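Local atomic coordinates of probable chemoreceptor (Methyl-accepting chemotaxis) transmembrane protein (Rhizobium meliloti, PDB entry 6D8V), a protein that probably acts as a transmembrane chemoreceptor whose sensory domain binds quaternary ammonium compounds, such as the 1,1-dimethyl-prolinium bound here, and signals their presence for chemotaxis. Residues G27-A32 with V170-A175; I154-M159 with L254-A259; Y193-S198 with E220-A225. One frame throughout, in Å; residues are numbered along the deposited sequence.

Contact 1: G27-A32 with V170-A175; sequences GELAAA and VDISLA
Between Val170 and Ile172, the two residues that pack against Leu29, the strand carries Asp171 on its other face, where OD1 is gripped twice, by the indole NE1 of Trp72 and by the hydroxyl OG of Ser153. These two bonds hold OD1 and so limit how the carboxylate can turn beside the bound 1,1-dimethyl-prolinium, which Asp171 touches; its negative charge probably suits a quaternary ammonium ion, which has no N-H to donate.

On the face toward the helix the contact is apolar. Leu29 points from its helix toward the strand with CG anti to its carbonyl carbon (chi1 -71°), and a single methyl, CD1, does the touching. It lies 3.5 Å from Ile172 CG1 and 3.7 Å from Ile172 CD1, the two side chains crossing obliquely. The same Leu29 CD1 is 4.0 Å from Val170 CG1, so it sits against both residues. Beta-branched valine and isoleucine suit an extended strand, while leucine gives the helix a longer reach.

Ser173 ends the strand as an N-cap, its OG accepting a hydrogen bond from Ala176 N at the start of helix 174-183. The long helix 2-45 rests on strand 163-173 at Leu29, with His65 also against Leu29, Phe67 against Ile172 and Ala68 against Val170, and strand 149-160 alongside as the antiparallel neighbour.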
ATOM      1  N   GLY A  27      -6.169  -2.140   7.375  1.00 48.23           N
ATOM      2  CA  GLY A  27      -6.237  -1.647   8.745  1.00 46.21           C
ATOM      3  C   GLY A  27      -5.357  -2.440   9.696  1.00 59.20           C
ATOM      4  O   GLY A  27      -4.728  -1.880  10.601  1.00 74.86           O
ATOM      5  N   GLU A  28      -5.285  -3.758   9.486  1.00 55.24           N
ATOM      6  CA  GLU A  28      -4.468  -4.608  10.351  1.00 52.12           C
ATOM      7  C   GLU A  28      -2.982  -4.326  10.161  1.00 64.51           C
ATOM      8  O   GLU A  28      -2.220  -4.299  11.140  1.00 54.59           O
ATOM      9  CB  GLU A  28      -4.781  -6.087  10.097  1.00 59.60           C
ATOM     10  CG  GLU A  28      -6.119  -6.532  10.672  1.00 87.51           C
ATOM     11  CD  GLU A  28      -6.384  -8.010  10.479  1.00108.62           C
ATOM     12  OE1 GLU A  28      -7.269  -8.361   9.672  1.00120.84           O
ATOM     13  OE2 GLU A  28      -5.706  -8.821  11.140  1.00119.49           O
ATOM     14  N   LEU A  29      -2.546  -4.107   8.908  1.00 60.13           N
ATOM     15  CA  LEU A  29      -1.155  -3.720   8.675  1.00 49.10           C
ATOM     16  C   LEU A  29      -0.884  -2.322   9.208  1.00 62.63           C
ATOM     17  O   LEU A  29       0.147  -2.086   9.849  1.00 71.77           O
ATOM     18  CB  LEU A  29      -0.800  -3.782   7.185  1.00 59.03           C
ATOM     19  CG  LEU A  29      -0.672  -5.153   6.526  1.00 67.35           C
ATOM     20  CD1 LEU A  29      -0.040  -5.030   5.134  1.00 58.10           C
ATOM     21  CD2 LEU A  29       0.127  -6.109   7.399  1.00 53.42           C
ATOM     22  N   ALA A  30      -1.798  -1.380   8.952  1.00 61.78           N
ATOM     23  CA  ALA A  30      -1.642  -0.036   9.504  1.00 66.61           C
ATOM     24  C   ALA A  30      -1.423  -0.088  11.011  1.00 76.34           C
ATOM     25  O   ALA A  30      -0.555   0.615  11.545  1.00 74.14           O
ATOM     26  CB  ALA A  30      -2.865   0.821   9.169  1.00 51.97           C
ATOM     27  N   ALA A  31      -2.190  -0.931  11.711  1.00 83.16           N
ATOM     28  CA  ALA A  31      -2.010  -1.091  13.152  1.00 57.95           C
ATOM     29  C   ALA A  31      -0.637  -1.659  13.488  1.00 73.03           C
ATOM     30  O   ALA A  31       0.007  -1.220  14.452  1.00 67.98           O
ATOM     31  CB  ALA A  31      -3.097  -1.994  13.720  1.00 52.39           C
ATOM     32  N   ALA A  32      -0.177  -2.650  12.716  1.00 65.92           N
ATOM     33  CA  ALA A  32       1.156  -3.199  12.943  1.00 68.45           C
ATOM     34  C   ALA A  32       2.241  -2.170  12.652  1.00 71.72           C
ATOM     35  O   ALA A  32       3.269  -2.140  13.336  1.00 83.16           O
ATOM     36  CB  ALA A  32       1.366  -4.451  12.088  1.00 72.91           C
ATOM     37  N   VAL A 170       5.209  -0.073   6.342  1.00 57.39           N
ATOM     38  CA  VAL A 170       5.020  -1.446   5.891  1.00 66.30           C
ATOM     39  C   VAL A 170       4.589  -1.405   4.428  1.00 68.92           C
ATOM     40  O   VAL A 170       4.007  -0.415   3.968  1.00 72.31           O
ATOM     41  CB  VAL A 170       3.966  -2.145   6.783  1.00 66.60           C
ATOM     42  CG1 VAL A 170       3.528  -3.475   6.207  1.00 75.89           C
ATOM     43  CG2 VAL A 170       4.516  -2.315   8.180  1.00 56.89           C
ATOM     44  N   ASP A 171       4.866  -2.480   3.685  1.00 58.53           N
ATOM     45  CA  ASP A 171       4.598  -2.484   2.244  1.00 70.04           C
ATOM     46  C   ASP A 171       3.597  -3.559   1.857  1.00 70.82           C
ATOM     47  O   ASP A 171       3.581  -4.647   2.432  1.00 83.39           O
ATOM     48  CB  ASP A 171       5.877  -2.682   1.411  1.00 55.65           C
ATOM     49  CG  ASP A 171       6.913  -1.629   1.691  1.00 69.42           C
ATOM     50  OD1 ASP A 171       6.535  -0.505   2.110  1.00 77.06           O
ATOM     51  OD2 ASP A 171       8.107  -1.928   1.501  1.00 82.42           O
ATOM     52  N   ILE A 172       2.765  -3.236   0.871  1.00 65.44           N
ATOM     53  CA  ILE A 172       1.853  -4.177   0.238  1.00 61.75           C
ATOM     54  C   ILE A 172       2.217  -4.210  -1.236  1.00 69.20           C
ATOM     55  O   ILE A 172       2.071  -3.200  -1.939  1.00 60.67           O
ATOM     56  CB  ILE A 172       0.382  -3.776   0.420  1.00 49.27           C
ATOM     57  CG1 ILE A 172       0.052  -3.568   1.902  1.00 71.62           C
ATOM     58  CG2 ILE A 172      -0.524  -4.829  -0.184  1.00 52.00           C
ATOM     59  CD1 ILE A 172      -1.407  -3.229   2.164  1.00 67.14           C
ATOM     60  N   SER A 173       2.714  -5.353  -1.696  1.00 73.48           N
ATOM     61  CA  SER A 173       3.062  -5.489  -3.098  1.00 68.24           C
ATOM     62  C   SER A 173       1.799  -5.482  -3.944  1.00 67.19           C
ATOM     63  O   SER A 173       0.758  -6.013  -3.545  1.00 54.04           O
ATOM     64  CB  SER A 173       3.847  -6.775  -3.330  1.00 62.80           C
ATOM     65  OG  SER A 173       2.991  -7.898  -3.390  1.00 56.52           O
ATOM     66  N   LEU A 174       1.885  -4.858  -5.118  1.00 62.05           N
ATOM     67  CA  LEU A 174       0.727  -4.847  -5.997  1.00 56.60           C
ATOM     68  C   LEU A 174       0.323  -6.256  -6.408  1.00 62.16           C
ATOM     69  O   LEU A 174      -0.836  -6.477  -6.783  1.00 65.48           O
ATOM     70  CB  LEU A 174       1.010  -3.980  -7.220  1.00 51.83           C
ATOM     71  CG  LEU A 174       0.506  -2.534  -7.203  1.00 64.27           C
ATOM     72  CD1 LEU A 174       0.630  -1.924  -5.835  1.00 52.88           C
ATOM     73  CD2 LEU A 174       1.286  -1.703  -8.219  1.00 64.27           C
ATOM     74  N   ALA A 175       1.250  -7.214  -6.328  1.00 61.97           N
ATOM     75  CA  ALA A 175       0.932  -8.614  -6.586  1.00 51.77           C
ATOM     76  C   ALA A 175       0.102  -9.219  -5.463  1.00 70.13           C
ATOM     77  O   ALA A 175      -0.885  -9.918  -5.722  1.00 72.95           O
ATOM     78  CB  ALA A 175       2.217  -9.407  -6.774  1.00 53.89           C
TER

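Contact 2: I154-M159 with L254-A259; sequences IAYPVM and LPDVNA
Tyr156 reaches from its strand to the loop residue Asp256. Its CB leaves the strand neither facing the loop nor turned from it, and with CG swung to the side of the backbone N (chi1 -90°) the ring lies along the surface of helix 2-45, where the side chain packs against Arg34 and Ser37. Further out, CE1 lies against the backbone O of Ala30. At the tip, Tyr156 OH stops 3.5 Å from Asp256 CB, so it meets the methylene and not the carboxylate, whose plane is turned 65° from the ring. A tyrosine suits this place because a long flat ring can pack on the helix and still bring its hydroxyl to the loop, where Asp256 is exposed.

The partner is the turn of a beta hairpin, between strands 243-254 and 259-268, closed by Leu254 N donating to Ala259 O (2.8 Å). The contact joins the ligand-binding sheet to the second sheet, consistent with a sensor of two PDC (Cache) modules. Deeper in, Ile154 CG2 meets Val257 CG1 at 3.9 Å, the two branched chains crossing at about a right angle, with Ile136 packed against both.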
ATOM      1  N   ILE A 154       2.363   1.854   3.747  1.00 55.70           N
ATOM      2  CA  ILE A 154       1.693   2.430   4.903  1.00 63.47           C
ATOM      3  C   ILE A 154       2.783   2.896   5.857  1.00 69.64           C
ATOM      4  O   ILE A 154       3.574   2.089   6.356  1.00 71.87           O
ATOM      5  CB  ILE A 154       0.746   1.417   5.557  1.00 54.75           C
ATOM      6  CG1 ILE A 154      -0.368   1.068   4.573  1.00 62.63           C
ATOM      7  CG2 ILE A 154       0.154   1.963   6.839  1.00 51.74           C
ATOM      8  CD1 ILE A 154      -1.310   0.003   5.068  1.00 62.70           C
ATOM      9  N   ALA A 155       2.851   4.202   6.095  1.00 56.51           N
ATOM     10  CA  ALA A 155       3.934   4.783   6.870  1.00 67.94           C
ATOM     11  C   ALA A 155       3.373   5.614   8.014  1.00 81.04           C
ATOM     12  O   ALA A 155       2.319   6.248   7.890  1.00 73.91           O
ATOM     13  CB  ALA A 155       4.849   5.654   6.001  1.00 74.87           C
ATOM     14  N   TYR A 156       4.094   5.597   9.130  1.00 75.79           N
ATOM     15  CA  TYR A 156       3.739   6.299  10.350  1.00 76.53           C
ATOM     16  C   TYR A 156       4.936   7.084  10.859  1.00 87.77           C
ATOM     17  O   TYR A 156       6.083   6.660  10.686  1.00 89.24           O
ATOM     18  CB  TYR A 156       3.274   5.323  11.443  1.00 69.67           C
ATOM     19  CG  TYR A 156       1.790   5.062  11.434  1.00 74.11           C
ATOM     20  CD1 TYR A 156       1.252   4.036  10.671  1.00 69.69           C
ATOM     21  CD2 TYR A 156       0.922   5.846  12.188  1.00 80.32           C
ATOM     22  CE1 TYR A 156      -0.115   3.797  10.666  1.00 64.04           C
ATOM     23  CE2 TYR A 156      -0.439   5.619  12.176  1.00 83.39           C
ATOM     24  CZ  TYR A 156      -0.951   4.594  11.414  1.00 69.33           C
ATOM     25  OH  TYR A 156      -2.308   4.361  11.395  1.00 74.73           O
ATOM     26  N   PRO A 157       4.700   8.233  11.484  1.00 98.47           N
ATOM     27  CA  PRO A 157       5.808   8.968  12.103  1.00 96.78           C
ATOM     28  C   PRO A 157       6.312   8.242  13.337  1.00 94.45           C
ATOM     29  O   PRO A 157       5.530   7.718  14.134  1.00103.36           O
ATOM     30  CB  PRO A 157       5.183  10.321  12.467  1.00 87.06           C
ATOM     31  CG  PRO A 157       3.905  10.397  11.680  1.00 96.94           C
ATOM     32  CD  PRO A 157       3.436   8.985  11.522  1.00 99.02           C
ATOM     33  N   VAL A 158       7.633   8.202  13.482  1.00 87.37           N
ATOM     34  CA  VAL A 158       8.283   7.651  14.665  1.00 95.45           C
ATOM     35  C   VAL A 158       8.659   8.816  15.571  1.00113.88           C
ATOM     36  O   VAL A 158       9.388   9.724  15.153  1.00115.20           O
ATOM     37  CB  VAL A 158       9.516   6.812  14.292  1.00 90.00           C
ATOM     38  CG1 VAL A 158      10.227   6.330  15.545  1.00102.27           C
ATOM     39  CG2 VAL A 158       9.115   5.631  13.437  1.00 80.34           C
ATOM     40  N   MET A 159       8.165   8.793  16.812  1.00110.72           N
ATOM     41  CA  MET A 159       8.353   9.887  17.755  1.00103.97           C
ATOM     42  C   MET A 159       9.241   9.456  18.916  1.00107.17           C
ATOM     43  O   MET A 159       9.180   8.309  19.367  1.00106.86           O
ATOM     44  CB  MET A 159       7.012  10.383  18.295  1.00 98.35           C
ATOM     45  CG  MET A 159       6.011  10.773  17.228  1.00 98.61           C
ATOM     46  SD  MET A 159       6.457  12.271  16.336  1.00109.87           S
ATOM     47  CE  MET A 159       6.559  13.439  17.690  1.00103.74           C
ATOM     48  N   LEU A 254     -10.294   3.430   3.678  1.00 69.01           N
ATOM     49  CA  LEU A 254      -9.364   2.517   4.203  1.00 59.07           C
ATOM     50  C   LEU A 254      -9.206   2.988   5.561  1.00 79.72           C
ATOM     51  O   LEU A 254      -9.289   4.145   5.760  1.00102.37           O
ATOM     52  CB  LEU A 254      -8.060   2.689   3.524  1.00 55.88           C
ATOM     53  CG  LEU A 254      -7.939   2.319   2.084  1.00 56.81           C
ATOM     54  CD1 LEU A 254      -6.514   2.456   1.774  1.00 45.42           C
ATOM     55  CD2 LEU A 254      -8.345   0.918   1.914  1.00 54.69           C
ATOM     56  N   PRO A 255      -9.002   2.015   6.545  1.00 70.95           N
ATOM     57  CA  PRO A 255      -9.186   2.489   7.880  1.00 54.60           C
ATOM     58  C   PRO A 255      -8.393   3.553   8.494  1.00104.20           C
ATOM     59  O   PRO A 255      -9.086   4.427   8.976  1.00158.02           O
ATOM     60  CB  PRO A 255      -8.741   1.316   8.640  1.00 52.33           C
ATOM     61  CG  PRO A 255      -9.458   0.293   8.010  1.00 64.96           C
ATOM     62  CD  PRO A 255      -8.849   0.503   6.720  1.00 71.27           C
ATOM     63  N   ASP A 256      -7.081   3.564   8.511  1.00 63.78           N
ATOM     64  CA  ASP A 256      -6.429   4.523   9.374  1.00 65.27           C
ATOM     65  C   ASP A 256      -5.585   5.523   8.718  1.00 59.21           C
ATOM     66  O   ASP A 256      -5.095   6.374   9.340  1.00 69.86           O
ATOM     67  CB  ASP A 256      -5.612   3.810  10.392  1.00 94.67           C
ATOM     68  CG  ASP A 256      -6.423   2.995  11.318  1.00114.22           C
ATOM     69  OD1 ASP A 256      -7.428   3.501  11.770  1.00110.13           O
ATOM     70  OD2 ASP A 256      -6.063   1.859  11.632  1.00128.22           O
ATOM     71  N   VAL A 257      -5.431   5.392   7.429  1.00 70.71           N
ATOM     72  CA  VAL A 257      -4.428   6.042   6.632  1.00 69.37           C
ATOM     73  C   VAL A 257      -5.007   7.105   5.796  1.00 79.24           C
ATOM     74  O   VAL A 257      -4.446   7.592   4.907  1.00 97.71           O
ATOM     75  CB  VAL A 257      -3.813   5.061   5.727  1.00 75.73           C
ATOM     76  CG1 VAL A 257      -3.154   4.036   6.539  1.00 64.76           C
ATOM     77  CG2 VAL A 257      -4.868   4.378   4.963  1.00 68.49           C
ATOM     78  N   ASN A 258      -6.195   7.452   6.090  1.00 69.55           N
ATOM     79  CA  ASN A 258      -6.801   8.625   5.462  1.00 73.74           C
ATOM     80  C   ASN A 258      -6.728   8.541   3.934  1.00 87.11           C
ATOM     81  O   ASN A 258      -5.977   9.258   3.265  1.00 87.08           O
ATOM     82  CB  ASN A 258      -6.136   9.906   5.969  1.00 76.48           C
ATOM     83  CG  ASN A 258      -6.825  11.159   5.461  1.00 85.29           C
ATOM     84  OD1 ASN A 258      -8.054  11.227   5.390  1.00 89.86           O
ATOM     85  ND2 ASN A 258      -6.031  12.157   5.087  1.00 90.02           N
ATOM     86  N   ALA A 259      -7.549   7.642   3.398  1.00 78.01           N
ATOM     87  CA  ALA A 259      -7.618   7.437   1.959  1.00 69.02           C
ATOM     88  C   ALA A 259      -8.753   6.472   1.659  1.00 66.18           C
ATOM     89  O   ALA A 259      -9.256   5.782   2.547  1.00 67.43           O
ATOM     90  CB  ALA A 259      -6.304   6.899   1.389  1.00 59.46           C
TER

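Contact 3: Y193-S198 with E220-A225; sequences YLLSQS and ESVKDA
Leu195 and Val222 meet at about a right angle, one methyl on each side: Leu195 CD1 lies 3.8 Å from Val222 CG1. Each side chain points toward the other segment, the leucine from a strand and the valine from a helix. In Val222, CG1 is anti to the backbone N (chi1 172°), and this is the branch that faces the strand. The longer leucine bridges much of the 9.3 Å between Leu195 CA and Val222 CA, so the compact valine is enough to complete the contact.

Lys223 is oriented quite differently. Its CB leaves the helix at a slant to the strand, but a bend at chi2 (-50°) swings the chain around, and the extended outer part carries the ammonium group to the loop. There NZ comes within 3.1 Å of Ser198 O, although the angle is too poor for a hydrogen bond; its firm partner is Glu213, through a salt bridge to OE2. A lysine fits this partly open edge, since its long aliphatic chain can reach out from the helix while its charge pairs with the carboxylate.

The loop it approaches is shaped by Ser196, whose OG receives a weak bond from Ser198 N (3.4 Å), as in an ST turn, and also bonds with Lys200 N and Gln138 OE1.

Helix 219-228 lies over the four-stranded antiparallel sheet: Val222 and Ala225 rest on Val249 of strand 243-254, Ser221 and Asp224 reach Arg232 of strand 232-239, and Leu195, on the edge strand 191-195, is backed by Leu262 of strand 259-268.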
ATOM      1  N   TYR A 193     -11.117  -5.571 -10.155  1.00 66.70           N
ATOM      2  CA  TYR A 193      -9.885  -4.805 -10.186  1.00 56.80           C
ATOM      3  C   TYR A 193      -9.943  -3.793  -9.048  1.00 57.04           C
ATOM      4  O   TYR A 193     -10.859  -3.815  -8.222  1.00 64.30           O
ATOM      5  CB  TYR A 193      -9.690  -4.162 -11.563  1.00 55.78           C
ATOM      6  CG  TYR A 193      -9.611  -5.202 -12.653  1.00 61.17           C
ATOM      7  CD1 TYR A 193      -8.553  -6.098 -12.696  1.00 57.41           C
ATOM      8  CD2 TYR A 193     -10.605  -5.317 -13.619  1.00 65.40           C
ATOM      9  CE1 TYR A 193      -8.474  -7.062 -13.674  1.00 58.87           C
ATOM     10  CE2 TYR A 193     -10.527  -6.288 -14.609  1.00 65.33           C
ATOM     11  CZ  TYR A 193      -9.458  -7.161 -14.629  1.00 58.22           C
ATOM     12  OH  TYR A 193      -9.349  -8.136 -15.606  1.00 62.48           O
ATOM     13  N   LEU A 194      -8.958  -2.903  -8.989  1.00 64.55           N
ATOM     14  CA  LEU A 194      -8.805  -2.026  -7.836  1.00 55.35           C
ATOM     15  C   LEU A 194      -8.048  -0.768  -8.237  1.00 67.48           C
ATOM     16  O   LEU A 194      -6.961  -0.860  -8.822  1.00 65.85           O
ATOM     17  CB  LEU A 194      -8.064  -2.754  -6.714  1.00 61.23           C
ATOM     18  CG  LEU A 194      -8.063  -2.091  -5.336  1.00 72.55           C
ATOM     19  CD1 LEU A 194      -9.451  -2.165  -4.699  1.00 46.07           C
ATOM     20  CD2 LEU A 194      -7.022  -2.766  -4.463  1.00 66.51           C
ATOM     21  N   LEU A 195      -8.626   0.393  -7.919  1.00 60.31           N
ATOM     22  CA  LEU A 195      -8.037   1.697  -8.197  1.00 63.55           C
ATOM     23  C   LEU A 195      -7.606   2.364  -6.899  1.00 68.49           C
ATOM     24  O   LEU A 195      -8.165   2.108  -5.830  1.00 70.31           O
ATOM     25  CB  LEU A 195      -9.017   2.614  -8.941  1.00 60.41           C
ATOM     26  CG  LEU A 195      -9.293   2.266 -10.400  1.00 56.59           C
ATOM     27  CD1 LEU A 195     -10.046   3.377 -11.117  1.00 56.20           C
ATOM     28  CD2 LEU A 195      -7.979   1.968 -11.096  1.00 65.01           C
ATOM     29  N   SER A 196      -6.605   3.238  -7.006  1.00 76.59           N
ATOM     30  CA  SER A 196      -6.034   3.896  -5.839  1.00 73.69           C
ATOM     31  C   SER A 196      -6.815   5.159  -5.482  1.00 77.51           C
ATOM     32  O   SER A 196      -7.863   5.468  -6.057  1.00 63.44           O
ATOM     33  CB  SER A 196      -4.568   4.242  -6.077  1.00 72.52           C
ATOM     34  OG  SER A 196      -4.453   5.402  -6.888  1.00 73.08           O
ATOM     35  N   GLN A 197      -6.265   5.912  -4.525  1.00 85.95           N
ATOM     36  CA  GLN A 197      -6.858   7.159  -4.054  1.00 70.44           C
ATOM     37  C   GLN A 197      -7.114   8.153  -5.182  1.00 75.89           C
ATOM     38  O   GLN A 197      -8.034   8.977  -5.091  1.00 59.92           O
ATOM     39  CB  GLN A 197      -5.926   7.785  -3.020  1.00 61.05           C
ATOM     40  CG  GLN A 197      -5.384   6.801  -1.994  1.00 75.93           C
ATOM     41  CD  GLN A 197      -4.017   6.246  -2.349  1.00 79.02           C
ATOM     42  OE1 GLN A 197      -3.904   5.145  -2.896  1.00100.78           O
ATOM     43  NE2 GLN A 197      -2.966   6.997  -2.019  1.00 77.78           N
ATOM     44  N   SER A 198      -6.286   8.128  -6.227  1.00 77.68           N
ATOM     45  CA  SER A 198      -6.400   9.065  -7.334  1.00 71.57           C
ATOM     46  C   SER A 198      -6.827   8.379  -8.621  1.00 74.71           C
ATOM     47  O   SER A 198      -6.764   8.992  -9.696  1.00 83.33           O
ATOM     48  CB  SER A 198      -5.077   9.803  -7.538  1.00 76.73           C
ATOM     49  OG  SER A 198      -4.022   8.895  -7.793  1.00 85.87           O
ATOM     50  N   GLU A 220     -14.969   9.738 -16.396  1.00 89.44           N
ATOM     51  CA  GLU A 220     -15.551  10.795 -15.575  1.00 95.73           C
ATOM     52  C   GLU A 220     -16.326  10.219 -14.397  1.00 88.09           C
ATOM     53  O   GLU A 220     -16.295  10.778 -13.293  1.00 93.09           O
ATOM     54  CB  GLU A 220     -16.448  11.697 -16.423  1.00138.25           C
ATOM     55  CG  GLU A 220     -15.748  12.928 -16.986  1.00166.23           C
ATOM     56  CD  GLU A 220     -15.554  14.022 -15.951  1.00175.09           C
ATOM     57  OE1 GLU A 220     -16.177  13.942 -14.871  1.00173.01           O
ATOM     58  OE2 GLU A 220     -14.779  14.963 -16.221  1.00177.54           O
ATOM     59  N   SER A 221     -17.024   9.102 -14.603  1.00 88.18           N
ATOM     60  CA  SER A 221     -17.745   8.493 -13.490  1.00 83.89           C
ATOM     61  C   SER A 221     -16.783   8.041 -12.396  1.00 76.65           C
ATOM     62  O   SER A 221     -17.082   8.175 -11.207  1.00 71.03           O
ATOM     63  CB  SER A 221     -18.603   7.332 -13.989  1.00 86.57           C
ATOM     64  OG  SER A 221     -19.715   7.815 -14.732  1.00 76.96           O
ATOM     65  N   VAL A 222     -15.611   7.526 -12.778  1.00 94.80           N
ATOM     66  CA  VAL A 222     -14.583   7.207 -11.788  1.00 80.91           C
ATOM     67  C   VAL A 222     -14.228   8.442 -10.971  1.00 87.95           C
ATOM     68  O   VAL A 222     -14.188   8.398  -9.736  1.00 82.01           O
ATOM     69  CB  VAL A 222     -13.342   6.617 -12.478  1.00 71.22           C
ATOM     70  CG1 VAL A 222     -12.202   6.465 -11.488  1.00 66.74           C
ATOM     71  CG2 VAL A 222     -13.682   5.279 -13.107  1.00 69.91           C
ATOM     72  N   LYS A 223     -13.965   9.565 -11.646  1.00 96.12           N
ATOM     73  CA  LYS A 223     -13.668  10.809 -10.940  1.00 95.64           C
ATOM     74  C   LYS A 223     -14.834  11.253 -10.060  1.00102.16           C
ATOM     75  O   LYS A 223     -14.616  11.775  -8.954  1.00 82.87           O
ATOM     76  CB  LYS A 223     -13.296  11.903 -11.943  1.00102.09           C
ATOM     77  CG  LYS A 223     -12.076  11.559 -12.805  1.00122.08           C
ATOM     78  CD  LYS A 223     -10.895  11.087 -11.952  1.00134.26           C
ATOM     79  CE  LYS A 223      -9.728  10.562 -12.791  1.00130.76           C
ATOM     80  NZ  LYS A 223      -8.655   9.970 -11.937  1.00121.58           N
ATOM     81  N   ASP A 224     -16.073  11.043 -10.525  1.00 95.99           N
ATOM     82  CA  ASP A 224     -17.240  11.422  -9.732  1.00 88.95           C
ATOM     83  C   ASP A 224     -17.489  10.451  -8.585  1.00 79.94           C
ATOM     84  O   ASP A 224     -17.833  10.873  -7.475  1.00 91.30           O
ATOM     85  CB  ASP A 224     -18.474  11.526 -10.625  1.00 91.49           C
ATOM     86  CG  ASP A 224     -18.349  12.639 -11.639  1.00105.99           C
ATOM     87  OD1 ASP A 224     -17.597  13.597 -11.357  1.00104.49           O
ATOM     88  OD2 ASP A 224     -18.988  12.558 -12.711  1.00111.44           O
ATOM     89  N   ALA A 225     -17.334   9.147  -8.828  1.00 90.05           N
ATOM     90  CA  ALA A 225     -17.390   8.189  -7.726  1.00 81.74           C
ATOM     91  C   ALA A 225     -16.350   8.527  -6.665  1.00 84.31           C
ATOM     92  O   ALA A 225     -16.642   8.513  -5.462  1.00 79.35           O
ATOM     93  CB  ALA A 225     -17.183   6.766  -8.246  1.00 70.19           C
TER

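Contacts 1 and 2 are neighbours, with centres 10 Å apart, and they touch: strands 149-160 and 163-173 pair antiparallel in the ligand-binding sheet, and Val170 N probably bonds to Ile154 O (2.7 Å). Their segments alternate along the chain. Contact 3 lies about 21 Å from the centre of either, where helix 219-228 packs on the four-stranded sheet; it follows contact 1 in sequence and is nested within the loop that contact 2 closes. Contact 2 links the two sheets, its hairpin turn also touching contact 3 through Ala259 and Gln197. Helix 2-45 packs on residues of contacts 1 and 2, so it runs beside the join of the two sheets.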